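Local coordinates for protein alpha-glucosidase ([Eubacterium] rectale, PDB 6PNR) that is a family 31 glycoside hydrolase that probably cleaves alpha-linked sulfoquinovosides, and binds an aza-sugar sulfonate inhibitor in its active-site pocket, at residues 145-148 with 149-152. Numbering follows the deposited sequence.
Sequences TTYV and TWRS
W150 N, R151 N and S152 N donate to T146 O, Y147 O and V148 O, the i to i+4 bonds that open helix 147-156. The first two are close to straight. T146 is the N-cap. Its OG1 accepts from T149 N at 3.2 Å, a capping bond. The chi1 of 72° sets OG1 between the backbone N and carbonyl carbon of T146, turned to the first turn of the helix. T149 OG1 lies 2.8 Å from T146 OG1, and both hydroxyls are hydrogen-bonded to D143 O just before the helix. A valine in place of T146 would probably leave T149 N without its cap and D143 O with one partner fewer. On another side of the helix, R151 lies across the ring of Y147. R151 CG sits over one face, 3.6 Å from the Y147 ring centroid and 19° off its normal, a CH-pi contact. Bends at chi2 and chi3 of R151 bring its NH1 over one face of the W150 ring, toward the rim. The R151 guanidinium plane is 29° from that of the Y147 ring. R151 NH2 forms a salt bridge with E155, one turn further on. W150 meets the same tyrosine with its ring edge, W150 CE3 lying 4.0 Å from Y147 CD1. S152 OG donates back to V148 O at 2.8 Å. S152 N reaches V148 O from the opposite face of the carbonyl plane, so this oxygen is gripped twice. The helix lies between strands 130-133 and 168-174 in the chain. V140 and F498, both on loops, pack on it through V148, R151 and S152. W150 stacks on W150 of the second subunit and donates from NE1 to K144 O of that subunit, which places this first turn at the dimer interface.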
loop_
_atom_site.group_PDB
_atom_site.type_symbol
_atom_site.label_atom_id
_atom_site.label_comp_id
_atom_site.label_asym_id
_atom_site.label_seq_id
_atom_site.Cartn_x
_atom_site.Cartn_y
_atom_site.Cartn_z
ATOM N N THR A 145 -11.032 -2.558 -1.384
ATOM C CA THR A 145 -11.781 -3.483 -2.231
ATOM C C THR A 145 -12.924 -2.826 -3.013
ATOM O O THR A 145 -13.571 -3.509 -3.808
ATOM C CB THR A 145 -12.358 -4.649 -1.414
ATOM O OG1 THR A 145 -13.458 -4.194 -0.612
ATOM C CG2 THR A 145 -11.281 -5.297 -0.518
ATOM N N THR A 146 -13.200 -1.538 -2.850
ATOM C CA THR A 146 -14.331 -0.966 -3.573
ATOM C C THR A 146 -13.875 -0.120 -4.759
ATOM O O THR A 146 -12.830 0.529 -4.729
ATOM C CB THR A 146 -15.220 -0.102 -2.663
ATOM O OG1 THR A 146 -14.541 1.126 -2.356
ATOM C CG2 THR A 146 -15.553 -0.835 -1.368
ATOM N N TYR A 147 -14.721 -0.101 -5.790
ATOM C CA TYR A 147 -14.471 0.715 -6.975
ATOM C C TYR A 147 -14.291 2.185 -6.615
ATOM O O TYR A 147 -13.382 2.848 -7.127
ATOM C CB TYR A 147 -15.627 0.531 -7.963
ATOM C CG TYR A 147 -15.506 1.330 -9.241
ATOM C CD1 TYR A 147 -14.627 0.933 -10.262
ATOM C CD2 TYR A 147 -16.274 2.473 -9.435
ATOM C CE1 TYR A 147 -14.525 1.673 -11.459
ATOM C CE2 TYR A 147 -16.181 3.217 -10.606
ATOM C CZ TYR A 147 -15.301 2.816 -11.611
ATOM O OH TYR A 147 -15.214 3.567 -12.746
ATOM N N VAL A 148 -15.126 2.709 -5.712
ATOM C CA VAL A 148 -15.019 4.123 -5.330
ATOM C C VAL A 148 -13.658 4.425 -4.719
ATOM O O VAL A 148 -13.043 5.455 -5.023
ATOM C CB VAL A 148 -16.159 4.516 -4.370
ATOM C CG1 VAL A 148 -15.857 5.855 -3.679
ATOM C CG2 VAL A 148 -17.479 4.597 -5.138
ATOM N N THR A 149 -13.171 3.551 -3.833
ATOM C CA THR A 149 -11.858 3.784 -3.239
ATOM C C THR A 149 -10.764 3.736 -4.294
ATOM O O THR A 149 -9.873 4.597 -4.327
ATOM C CB THR A 149 -11.573 2.758 -2.150
ATOM O OG1 THR A 149 -12.631 2.759 -1.182
ATOM C CG2 THR A 149 -10.240 3.071 -1.456
ATOM N N TRP A 150 -10.799 2.712 -5.150
ATOM C CA TRP A 150 -9.776 2.569 -6.178
ATOM C C TRP A 150 -9.733 3.799 -7.085
ATOM O O TRP A 150 -8.671 4.405 -7.270
ATOM C CB TRP A 150 -10.013 1.284 -6.979
ATOM C CG TRP A 150 -9.066 1.121 -8.133
ATOM C CD1 TRP A 150 -7.708 1.102 -8.077
ATOM C CD2 TRP A 150 -9.417 0.979 -9.505
ATOM N NE1 TRP A 150 -7.187 0.956 -9.333
ATOM C CE2 TRP A 150 -8.220 0.871 -10.231
ATOM C CE3 TRP A 150 -10.632 0.922 -10.193
ATOM C CZ2 TRP A 150 -8.197 0.727 -11.618
ATOM C CZ3 TRP A 150 -10.609 0.763 -11.574
ATOM C CH2 TRP A 150 -9.403 0.671 -12.267
ATOM N N ARG A 151 -10.886 4.209 -7.635
ATOM C CA ARG A 151 -10.892 5.398 -8.487
ATOM C C ARG A 151 -10.459 6.636 -7.706
ATOM O O ARG A 151 -9.730 7.483 -8.231
ATOM C CB ARG A 151 -12.274 5.632 -9.117
ATOM C CG ARG A 151 -12.791 4.553 -10.056
ATOM C CD ARG A 151 -11.777 4.136 -11.129
ATOM N NE ARG A 151 -11.266 5.262 -11.896
ATOM C CZ ARG A 151 -10.171 5.214 -12.648
ATOM N NH1 ARG A 151 -9.470 4.085 -12.734
ATOM N NH2 ARG A 151 -9.760 6.298 -13.293
ATOM N N SER A 152 -10.868 6.746 -6.437
ATOM C CA SER A 152 -10.428 7.892 -5.639
ATOM C C SER A 152 -8.907 7.920 -5.525
ATOM O O SER A 152 -8.298 8.993 -5.603
ATOM C CB SER A 152 -11.075 7.874 -4.254
ATOM O OG SER A 152 -12.469 8.147 -4.327
#